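Local atomic coordinates of aldolase (PDB entry 6VOP), a protein that is of uncharacterised function but belongs to the class II aldolase and adducin N-terminal domain family, and assembles here as four chains. Residues A[32-37]-A[75-80]; A[85-90]-A[94-99]; A[137-142]-A[147-152]; A[158-161]-A[167-170]. The protein carries 2 engineered substitutions. All blocks are in the same frame, centred on the assembly; numbering follows the deposited sequence.

Contact 1 (A[32-37]-A[75-80]); sequences AGNLSL and KPSAAV. Engineered in segment 75-80: Ala78 (natural residue Lys), Ala79 (natural residue Glu).
Beside a cluster of histidines that may form an empty metal site, Asn34 on strand 33-38 leans onto the loop that leads into helix 80-89, touching Ser77 and the engineered Ala79. This side chain supplies nearly all of the strand's share of the contact; Asn34 and Ser77 come closest in the backbone, with 6.9 Å between their CA atoms. On the loop side a type I turn from Ser77 to Val80, closed by Val80 N to Ser77 O at 3.1 Å, presents both partners. Ser77 OG lies against Asn34 CB at 3.3 Å, near the root of the amide. The methyl of Ala79 sits off the far end instead, raised from the amide plane, 3.2 Å from Asn34 ND2 and 3.4 Å from Asn34 OD1. With CG held between the backbone N and the carbonyl carbon (chi1 42°), the amide is carried out over the turn. No hydrogen bond crosses between the two segments. Ser77 OG bonds to the Thr47 carbonyl and Asn34 OD1 weakly to His83 NE2, so both find their partners elsewhere in the chain; across the junction polar atoms meet carbon, and the two segments are joined by packing alone.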
loop_
_atom_site.group_PDB
_atom_site.type_symbol
_atom_site.label_atom_id
_atom_site.label_comp_id
_atom_site.label_asym_id
_atom_site.label_seq_id
_atom_site.Cartn_x
_atom_site.Cartn_y
_atom_site.Cartn_z
ATOM N N ALA A 32 2.003 17.654 2.698
ATOM C CA ALA A 32 2.899 17.553 3.845
ATOM C C ALA A 32 4.243 17.000 3.376
ATOM O O ALA A 32 4.386 15.797 3.139
ATOM C CB ALA A 32 2.261 16.688 4.925
ATOM N N GLY A 33 5.236 17.879 3.250
ATOM C CA GLY A 33 6.566 17.455 2.860
ATOM C C GLY A 33 7.228 18.359 1.843
ATOM O O GLY A 33 6.567 19.195 1.220
ATOM N N ASN A 34 8.538 18.196 1.669
ATOM C CA ASN A 34 9.309 18.995 0.727
ATOM C C ASN A 34 10.671 18.349 0.523
ATOM O O ASN A 34 11.227 17.744 1.444
ATOM C CB ASN A 34 9.473 20.437 1.220
ATOM C CG ASN A 34 9.782 20.511 2.701
ATOM O OD1 ASN A 34 10.944 20.508 3.105
ATOM N ND2 ASN A 34 8.739 20.581 3.520
ATOM N N LEU A 35 11.197 18.486 -0.693
ATOM C CA LEU A 35 12.510 17.972 -1.054
ATOM C C LEU A 35 13.389 19.103 -1.567
ATOM O O LEU A 35 12.897 20.088 -2.126
ATOM C CB LEU A 35 12.415 16.889 -2.129
ATOM C CG LEU A 35 11.252 15.912 -1.996
ATOM C CD1 LEU A 35 11.149 15.051 -3.243
ATOM C CD2 LEU A 35 11.434 15.054 -0.759
ATOM N N SER A 36 14.699 18.948 -1.382
ATOM C CA SER A 36 15.655 19.922 -1.887
ATOM C C SER A 36 16.974 19.227 -2.190
ATOM O O SER A 36 17.339 18.243 -1.541
ATOM C CB SER A 36 15.874 21.073 -0.897
ATOM O OG SER A 36 16.651 20.655 0.211
ATOM N N LEU A 37 17.684 19.750 -3.189
ATOM C CA LEU A 37 19.008 19.264 -3.546
ATOM C C LEU A 37 19.906 20.450 -3.864
ATOM O O LEU A 37 19.438 21.570 -4.087
ATOM C CB LEU A 37 18.962 18.291 -4.736
ATOM C CG LEU A 37 18.504 18.807 -6.105
ATOM C CD1 LEU A 37 19.684 19.240 -6.974
ATOM C CD2 LEU A 37 17.682 17.745 -6.821
ATOM N N LYS A 75 7.151 30.089 -4.856
ATOM C CA LYS A 75 7.572 30.355 -3.488
ATOM C C LYS A 75 8.025 29.060 -2.822
ATOM O O LYS A 75 7.262 28.082 -2.803
ATOM C CB LYS A 75 6.427 30.989 -2.701
ATOM C CG LYS A 75 6.717 31.222 -1.227
ATOM C CD LYS A 75 7.717 32.345 -1.020
ATOM C CE LYS A 75 7.204 33.358 -0.006
ATOM N NZ LYS A 75 6.184 32.772 0.905
ATOM N N PRO A 76 9.241 28.998 -2.288
ATOM C CA PRO A 76 9.702 27.765 -1.645
ATOM C C PRO A 76 8.913 27.471 -0.379
ATOM O O PRO A 76 8.292 28.351 0.223
ATOM C CB PRO A 76 11.172 28.055 -1.325
ATOM C CG PRO A 76 11.249 29.545 -1.242
ATOM C CD PRO A 76 10.268 30.055 -2.259
ATOM N N SER A 77 8.944 26.201 0.017
ATOM C CA SER A 77 8.278 25.785 1.241
ATOM C C SER A 77 8.920 26.459 2.449
ATOM O O SER A 77 10.113 26.772 2.453
ATOM C CB SER A 77 8.337 24.263 1.387
ATOM O OG SER A 77 9.551 23.745 0.868
ATOM N N ALA A 78 8.108 26.698 3.481
ATOM C CA ALA A 78 8.630 27.308 4.698
ATOM C C ALA A 78 9.638 26.411 5.398
ATOM O O ALA A 78 10.455 26.906 6.183
ATOM C CB ALA A 78 7.483 27.653 5.650
ATOM N N ALA A 79 9.605 25.105 5.127
ATOM C CA ALA A 79 10.558 24.169 5.710
ATOM C C ALA A 79 11.957 24.309 5.126
ATOM O O ALA A 79 12.901 23.754 5.697
ATOM C CB ALA A 79 10.062 22.735 5.520
ATOM N N VAL A 80 12.111 25.030 4.013
ATOM C CA VAL A 80 13.427 25.258 3.425
ATOM C C VAL A 80 14.361 25.958 4.405
ATOM O O VAL A 80 15.587 25.843 4.287
ATOM C CB VAL A 80 13.268 26.056 2.107
ATOM C CG1 VAL A 80 14.615 26.482 1.539
ATOM C CG2 VAL A 80 12.510 25.228 1.081
#

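Contact 2 (A[85-90]-A[94-99]); sequences ALYRNN and KAVVHL
Tyr87 OH reaches from helix 80-89 to the start of strand 95-99, where it lies 3.3 Å from Ala95 CA while its hydrogen bond goes to Ser36 OG on the adjoining strand. Val96 N is as near to this oxygen, but at an angle too poor for a bond. The phenol ring passes alongside the strand backbone: its CE1 edge meets Lys94 C at 3.7 Å, with Lys94 C and Ala95 N close to the ring plane. Val96 CG2 comes obliquely to the hydroxyl end of the ring, 3.6 Å from Tyr87 CZ. One residue earlier in the helix, Leu86 CD1 touches Val96 CG1 at 3.9 Å, the two side chains meeting at about a right angle. Val96 can serve both residues because CG1 stands anti to its backbone N (chi1 -180°) and CG2 beside it: CG1 meets Leu86, while CG2 faces Tyr87 and also lies near Leu86 CD1. This is helix-on-sheet packing: the axes of 85-89 and 95-99 approach to 9.6 Å and run roughly antiparallel, at 147°. Further along the strand, His98 belongs to the possible metal site with His100 and His165. With no hydrogen bond between the segments, the helix rests on the strand through apolar side chains and the ring lying along the strand backbone, and the Tyr87 hydroxyl finds its partner on Ser36, pinning the helix to a second strand.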
loop_
_atom_site.group_PDB
_atom_site.type_symbol
_atom_site.label_atom_id
_atom_site.label_comp_id
_atom_site.label_asym_id
_atom_site.label_seq_id
_atom_site.Cartn_x
_atom_site.Cartn_y
_atom_site.Cartn_z
ATOM N N ALA A 85 19.913 25.268 6.975
ATOM C CA ALA A 85 20.706 25.043 8.178
ATOM C C ALA A 85 21.552 23.784 8.059
ATOM O O ALA A 85 22.686 23.749 8.550
ATOM C CB ALA A 85 19.792 24.959 9.400
ATOM N N LEU A 86 21.027 22.749 7.401
ATOM C CA LEU A 86 21.781 21.510 7.250
ATOM C C LEU A 86 22.921 21.672 6.254
ATOM O O LEU A 86 24.019 21.146 6.469
ATOM C CB LEU A 86 20.846 20.382 6.819
ATOM C CG LEU A 86 19.715 20.086 7.803
ATOM C CD1 LEU A 86 18.688 19.152 7.182
ATOM C CD2 LEU A 86 20.273 19.505 9.092
ATOM N N TYR A 87 22.680 22.392 5.157
ATOM C CA TYR A 87 23.739 22.609 4.177
ATOM C C TYR A 87 24.857 23.473 4.741
ATOM O O TYR A 87 26.030 23.259 4.411
ATOM C CB TYR A 87 23.166 23.249 2.911
ATOM C CG TYR A 87 22.200 22.375 2.143
ATOM C CD1 TYR A 87 22.607 21.161 1.601
ATOM C CD2 TYR A 87 20.885 22.770 1.947
ATOM C CE1 TYR A 87 21.724 20.361 0.892
ATOM C CE2 TYR A 87 19.995 21.977 1.244
ATOM C CZ TYR A 87 20.420 20.776 0.717
ATOM O OH TYR A 87 19.533 19.991 0.014
ATOM N N ARG A 88 24.522 24.443 5.591
ATOM C CA ARG A 88 25.515 25.357 6.136
ATOM C C ARG A 88 26.370 24.735 7.232
ATOM O O ARG A 88 27.376 25.337 7.624
ATOM C CB ARG A 88 24.828 26.612 6.681
ATOM C CG ARG A 88 24.343 27.571 5.608
ATOM C CD ARG A 88 24.057 28.943 6.188
ATOM N NE ARG A 88 22.761 28.999 6.856
ATOM C CZ ARG A 88 21.656 29.488 6.306
ATOM N NH1 ARG A 88 21.684 29.966 5.068
ATOM N NH2 ARG A 88 20.521 29.500 6.992
ATOM N N ASN A 89 26.002 23.557 7.738
ATOM C CA ASN A 89 26.738 22.925 8.825
ATOM C C ASN A 89 27.198 21.516 8.484
ATOM O O ASN A 89 27.697 20.807 9.366
ATOM C CB ASN A 89 25.892 22.911 10.101
ATOM C CG ASN A 89 25.743 24.292 10.709
ATOM O OD1 ASN A 89 26.518 24.685 11.583
ATOM N ND2 ASN A 89 24.750 25.040 10.242
ATOM N N ASN A 90 27.047 21.094 7.233
ATOM C CA ASN A 90 27.547 19.797 6.779
ATOM C C ASN A 90 27.876 19.929 5.299
ATOM O O ASN A 90 26.973 19.954 4.451
ATOM C CB ASN A 90 26.542 18.675 7.021
ATOM C CG ASN A 90 27.131 17.303 6.761
ATOM O OD1 ASN A 90 28.324 17.169 6.499
ATOM N ND2 ASN A 90 26.295 16.273 6.837
ATOM N N LYS A 94 24.171 17.038 0.393
ATOM C CA LYS A 94 23.855 17.549 -0.933
ATOM C C LYS A 94 22.374 17.464 -1.274
ATOM O O LYS A 94 21.982 17.899 -2.363
ATOM C CB LYS A 94 24.663 16.799 -2.000
ATOM C CG LYS A 94 26.158 16.783 -1.750
ATOM C CD LYS A 94 26.751 18.177 -1.815
ATOM C CE LYS A 94 28.267 18.124 -1.707
ATOM N NZ LYS A 94 28.881 19.476 -1.821
ATOM N N ALA A 95 21.545 16.916 -0.388
ATOM C CA ALA A 95 20.114 16.813 -0.629
ATOM C C ALA A 95 19.417 16.507 0.687
ATOM O O ALA A 95 19.956 15.794 1.537
ATOM C CB ALA A 95 19.787 15.735 -1.668
ATOM N N VAL A 96 18.215 17.055 0.843
ATOM C CA VAL A 96 17.424 16.891 2.056
ATOM C C VAL A 96 16.036 16.404 1.666
ATOM O O VAL A 96 15.375 17.015 0.818
ATOM C CB VAL A 96 17.331 18.199 2.862
ATOM C CG1 VAL A 96 16.508 17.985 4.124
ATOM C CG2 VAL A 96 18.720 18.720 3.202
ATOM N N VAL A 97 15.599 15.308 2.280
ATOM C CA VAL A 97 14.270 14.747 2.070
ATOM C C VAL A 97 13.512 14.840 3.387
ATOM O O VAL A 97 13.957 14.296 4.407
ATOM C CB VAL A 97 14.333 13.295 1.570
ATOM C CG1 VAL A 97 12.946 12.669 1.576
ATOM C CG2 VAL A 97 14.939 13.240 0.178
ATOM N N HIS A 98 12.374 15.531 3.369
ATOM C CA HIS A 98 11.549 15.723 4.558
ATOM C C HIS A 98 10.123 15.305 4.230
ATOM O O HIS A 98 9.446 15.965 3.433
ATOM C CB HIS A 98 11.598 17.174 5.039
ATOM C CG HIS A 98 10.576 17.497 6.084
ATOM N ND1 HIS A 98 10.286 16.646 7.128
ATOM C CD2 HIS A 98 9.777 18.578 6.246
ATOM C CE1 HIS A 98 9.351 17.188 7.889
ATOM N NE2 HIS A 98 9.025 18.361 7.376
ATOM N N LEU A 99 9.672 14.212 4.839
ATOM C CA LEU A 99 8.321 13.706 4.661
ATOM C C LEU A 99 7.718 13.393 6.022
ATOM O O LEU A 99 8.430 13.227 7.013
ATOM C CB LEU A 99 8.299 12.449 3.781
ATOM C CG LEU A 99 8.887 12.566 2.374
ATOM C CD1 LEU A 99 8.823 11.228 1.662
ATOM C CD2 LEU A 99 8.150 13.630 1.581
#

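Contact 3 (A[137-142]-A[147-152]); sequences PYYRPG and AQDLAE
The extended loop 137-142 runs past residues 147-152 of helix 144-153 with no backbone bond to them, the nearest CA atoms, those of Pro137 and Asp149, being 8.3 Å apart. Asp149 alone carries the helix side of the contact. Its CG stands anti to the carbonyl carbon (chi1 -68°), which sends the carboxylate out to the loop, and there OD2 meets two residues at once. Tyr139 brings its ring edge: Asp149 OD2 lies near the ring plane, 3.2 Å from Tyr139 CE2 and 3.1 Å from Tyr139 OH. A hydrogen bond from the hydroxyl to this oxygen is possible but not settled, as the same proton has another acceptor within reach. The ring and carboxylate planes are turned 53° apart, and the two side chains cross at about a right angle. The Pro137 ring and the Asp149 side chain point at each other from opposite directions, with Pro137 CD 3.4 Å from Asp149 OD2. In the fold, this loop is the first link of a beta-alpha-beta crossover: strand 135-136 runs into it, helix 144-153 follows, and the chain returns as strand 159-162, parallel to and beside the first. Behind Asp149 the helix packs inward, with Leu150 against Phe82 and Leu86 of helix 80-89. The loop also faces a neighbouring subunit, where Tyr138 packs on Glu206 of that chain and Arg140 NE makes a weak hydrogen bond to its Glu209 O. Within the loop, Arg140 NH1 turns back in a second weak bond, to Pro141 O at 3.4 Å.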
loop_
_atom_site.group_PDB
_atom_site.type_symbol
_atom_site.label_atom_id
_atom_site.label_comp_id
_atom_site.label_asym_id
_atom_site.label_seq_id
_atom_site.Cartn_x
_atom_site.Cartn_y
_atom_site.Cartn_z
ATOM N N PRO A 137 13.462 18.320 19.242
ATOM C CA PRO A 137 12.283 18.585 20.075
ATOM C C PRO A 137 11.100 19.064 19.247
ATOM O O PRO A 137 11.242 19.507 18.105
ATOM C CB PRO A 137 12.762 19.679 21.039
ATOM C CG PRO A 137 14.251 19.602 21.006
ATOM C CD PRO A 137 14.616 19.146 19.633
ATOM N N TYR A 138 9.911 18.966 19.839
ATOM C CA TYR A 138 8.712 19.458 19.175
ATOM C C TYR A 138 8.610 20.969 19.322
ATOM O O TYR A 138 8.716 21.507 20.429
ATOM C CB TYR A 138 7.446 18.806 19.734
ATOM C CG TYR A 138 6.201 19.545 19.287
ATOM C CD1 TYR A 138 5.746 19.446 17.975
ATOM C CD2 TYR A 138 5.506 20.373 20.158
ATOM C CE1 TYR A 138 4.625 20.134 17.550
ATOM C CE2 TYR A 138 4.384 21.066 19.743
ATOM C CZ TYR A 138 3.947 20.942 18.438
ATOM O OH TYR A 138 2.829 21.627 18.020
ATOM N N TYR A 139 8.395 21.649 18.200
ATOM C CA TYR A 139 8.105 23.072 18.160
ATOM C C TYR A 139 6.949 23.299 17.197
ATOM O O TYR A 139 6.561 22.406 16.439
ATOM C CB TYR A 139 9.328 23.891 17.723
ATOM C CG TYR A 139 10.539 23.731 18.609
ATOM C CD1 TYR A 139 10.622 24.388 19.830
ATOM C CD2 TYR A 139 11.607 22.930 18.222
ATOM C CE1 TYR A 139 11.732 24.250 20.643
ATOM C CE2 TYR A 139 12.720 22.784 19.029
ATOM C CZ TYR A 139 12.777 23.446 20.239
ATOM O OH TYR A 139 13.882 23.305 21.047
ATOM N N ARG A 140 6.394 24.504 17.236
ATOM C CA ARG A 140 5.393 24.875 16.250
ATOM C C ARG A 140 6.018 24.843 14.857
ATOM O O ARG A 140 7.157 25.291 14.680
ATOM C CB ARG A 140 4.836 26.268 16.547
ATOM C CG ARG A 140 3.483 26.538 15.920
ATOM C CD ARG A 140 3.426 27.923 15.296
ATOM N NE ARG A 140 2.078 28.257 14.845
ATOM C CZ ARG A 140 1.542 27.828 13.706
ATOM N NH1 ARG A 140 2.240 27.045 12.894
ATOM N NH2 ARG A 140 0.306 28.181 13.378
ATOM N N PRO A 141 5.326 24.293 13.859
ATOM C CA PRO A 141 5.897 24.248 12.506
ATOM C C PRO A 141 6.283 25.639 12.020
ATOM O O PRO A 141 5.483 26.578 12.063
ATOM C CB PRO A 141 4.768 23.640 11.668
ATOM C CG PRO A 141 4.006 22.801 12.640
ATOM C CD PRO A 141 4.054 23.555 13.945
ATOM N N GLY A 142 7.529 25.765 11.570
ATOM C CA GLY A 142 8.089 27.044 11.190
ATOM C C GLY A 142 8.871 27.747 12.277
ATOM O O GLY A 142 9.337 28.871 12.050
ATOM N N ALA A 147 15.233 24.870 13.038
ATOM C CA ALA A 147 16.422 25.028 12.209
ATOM C C ALA A 147 17.677 25.169 13.059
ATOM O O ALA A 147 18.743 24.664 12.688
ATOM C CB ALA A 147 16.260 26.236 11.286
ATOM N N GLN A 148 17.572 25.855 14.201
ATOM C CA GLN A 148 18.737 26.042 15.062
ATOM C C GLN A 148 19.208 24.719 15.654
ATOM O O GLN A 148 20.415 24.479 15.768
ATOM C CB GLN A 148 18.416 27.041 16.174
ATOM C CG GLN A 148 18.095 28.440 15.681
ATOM C CD GLN A 148 17.441 29.297 16.748
ATOM O OE1 GLN A 148 17.279 28.870 17.892
ATOM N NE2 GLN A 148 17.058 30.514 16.376
ATOM N N ASP A 149 18.270 23.850 16.038
ATOM C CA ASP A 149 18.651 22.549 16.575
ATOM C C ASP A 149 19.259 21.666 15.495
ATOM O O ASP A 149 20.261 20.981 15.735
ATOM C CB ASP A 149 17.439 21.865 17.207
ATOM C CG ASP A 149 16.955 22.576 18.452
ATOM O OD1 ASP A 149 17.676 23.465 18.952
ATOM O OD2 ASP A 149 15.848 22.250 18.928
ATOM N N LEU A 150 18.667 21.668 14.297
ATOM C CA LEU A 150 19.200 20.858 13.207
ATOM C C LEU A 150 20.593 21.315 12.802
ATOM O O LEU A 150 21.408 20.498 12.358
ATOM C CB LEU A 150 18.253 20.900 12.007
ATOM C CG LEU A 150 17.025 19.993 12.098
ATOM C CD1 LEU A 150 16.098 20.228 10.924
ATOM C CD2 LEU A 150 17.443 18.534 12.166
ATOM N N ALA A 151 20.890 22.607 12.953
ATOM C CA ALA A 151 22.235 23.087 12.657
ATOM C C ALA A 151 23.250 22.567 13.666
ATOM O O ALA A 151 24.429 22.409 13.329
ATOM C CB ALA A 151 22.258 24.615 12.618
ATOM N N GLU A 152 22.819 22.293 14.900
ATOM C CA GLU A 152 23.748 21.784 15.904
ATOM C C GLU A 152 24.115 20.331 15.629
ATOM O O GLU A 152 25.255 19.918 15.868
ATOM C CB GLU A 152 23.148 21.926 17.304
ATOM C CG GLU A 152 22.761 23.346 17.686
ATOM C CD GLU A 152 23.905 24.123 18.314
ATOM O OE1 GLU A 152 25.055 23.634 18.281
ATOM O OE2 GLU A 152 23.649 25.226 18.844
#

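Contact 4 (A[158-161]-A[167-170]); sequences QAFL and PVVC
Three backbone hydrogen bonds join the strands of this antiparallel beta hairpin. Phe160 and Val168 form the hydrogen-bonded pair, with Val168 N to Phe160 O at 2.7 Å and Phe160 N to Val168 O at 2.8 Å, the latter clearly bent (133° at the hydrogen). Cys170 N reaches Gln158 O at 2.7 Å; this bond and that from Val168 N are near straight. Ala159 with Val169 and Leu161 with Pro167 are the non-hydrogen-bonded pairs, and Pro167 CA gives a CA-H...O contact to Phe160 O at 3.3 Å. On the face of Phe160 and Val168, Phe160 CG stands opposite the carbonyl carbon (chi1 -44°) and lays the ring edge toward Val168 O and Cys170 SG, both near its plane, the sulfur 4.1 Å from Phe160 CE2 in a sulfur-aromatic contact. On the other face Leu161 CD1 packs on Pro167 CB at 4.1 Å, and Ala159 CB lies beside Val169 CG1. The hairpin lies toward one edge of the sheet, with strand 135-136 outside it and strand 95-99 paired with 166-171. Helix 80-89 covers the Phe160 face through Leu86 and Phe82, and helix 174-194 packs on Pro167 and Val169 from the opposite face.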
loop_
_atom_site.group_PDB
_atom_site.type_symbol
_atom_site.label_atom_id
_atom_site.label_comp_id
_atom_site.label_asym_id
_atom_site.label_seq_id
_atom_site.Cartn_x
_atom_site.Cartn_y
_atom_site.Cartn_z
ATOM N N GLN A 158 23.225 12.421 9.591
ATOM C CA GLN A 158 22.568 12.589 8.304
ATOM C C GLN A 158 21.082 12.259 8.340
ATOM O O GLN A 158 20.415 12.367 7.307
ATOM C CB GLN A 158 23.263 11.738 7.232
ATOM C CG GLN A 158 23.753 10.386 7.714
ATOM C CD GLN A 158 24.661 9.707 6.704
ATOM O OE1 GLN A 158 25.729 9.203 7.051
ATOM N NE2 GLN A 158 24.241 9.698 5.442
ATOM N N ALA A 159 20.545 11.867 9.492
ATOM C CA ALA A 159 19.114 11.647 9.643
ATOM C C ALA A 159 18.671 12.190 10.993
ATOM O O ALA A 159 19.438 12.194 11.959
ATOM C CB ALA A 159 18.745 10.163 9.516
ATOM N N PHE A 160 17.428 12.662 11.045
ATOM C CA PHE A 160 16.885 13.284 12.244
ATOM C C PHE A 160 15.399 12.976 12.330
ATOM O O PHE A 160 14.710 12.882 11.310
ATOM C CB PHE A 160 17.101 14.804 12.248
ATOM C CG PHE A 160 18.477 15.226 11.821
ATOM C CD1 PHE A 160 19.488 15.375 12.755
ATOM C CD2 PHE A 160 18.761 15.472 10.487
ATOM C CE1 PHE A 160 20.756 15.762 12.367
ATOM C CE2 PHE A 160 20.025 15.856 10.093
ATOM C CZ PHE A 160 21.026 16.002 11.034
ATOM N N LEU A 161 14.909 12.826 13.557
ATOM C CA LEU A 161 13.493 12.575 13.808
ATOM C C LEU A 161 12.931 13.732 14.623
ATOM O O LEU A 161 13.276 13.897 15.798
ATOM C CB LEU A 161 13.285 11.244 14.528
ATOM C CG LEU A 161 11.826 10.791 14.598
ATOM C CD1 LEU A 161 11.254 10.601 13.200
ATOM C CD2 LEU A 161 11.694 9.517 15.412
ATOM N N PRO A 167 10.395 12.444 10.067
ATOM C CA PRO A 167 11.833 12.363 9.809
ATOM C C PRO A 167 12.325 13.436 8.847
ATOM O O PRO A 167 11.574 13.994 8.045
ATOM C CB PRO A 167 11.980 10.973 9.176
ATOM C CG PRO A 167 10.718 10.824 8.397
ATOM C CD PRO A 167 9.639 11.491 9.235
ATOM N N VAL A 168 13.625 13.710 8.948
ATOM C CA VAL A 168 14.337 14.612 8.046
ATOM C C VAL A 168 15.677 13.950 7.749
ATOM O O VAL A 168 16.506 13.793 8.651
ATOM C CB VAL A 168 14.545 16.012 8.645
ATOM C CG1 VAL A 168 15.509 16.816 7.788
ATOM C CG2 VAL A 168 13.216 16.740 8.780
ATOM N N VAL A 169 15.889 13.556 6.495
ATOM C CA VAL A 169 17.041 12.750 6.110
ATOM C C VAL A 169 17.857 13.500 5.065
ATOM O O VAL A 169 17.301 14.146 4.172
ATOM C CB VAL A 169 16.608 11.366 5.581
ATOM C CG1 VAL A 169 17.815 10.479 5.373
ATOM C CG2 VAL A 169 15.635 10.708 6.550
ATOM N N CYS A 170 19.178 13.407 5.182
ATOM C CA CYS A 170 20.120 14.037 4.269
ATOM C C CYS A 170 20.809 12.975 3.420
ATOM O O CYS A 170 20.631 11.770 3.614
ATOM C CB CYS A 170 21.154 14.860 5.041
ATOM S SG CYS A 170 20.482 16.213 6.024
#

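From the N terminus, contact 1 comes first, closing the long excursion between strand 33-38 and the loop ahead of helix 80-89. Contact 2 then closes the short turn from that helix into strand 95-99, contact 3 the link from loop 137-142 into helix 144-153, and contact 4 the hairpin 159-171. All four follow in series; none nests in or crosses another. Space brings them together. Strand 95-99 is flanked by 33-38 and 166-171, so contacts 1, 2 and 4 share one sheet, with Val97 N bonded to Val169 O. Contact 3 reaches helix 85-89 through Ala147 and Ala151, and Phe160 through Leu150, tying the peripheral helix to the core.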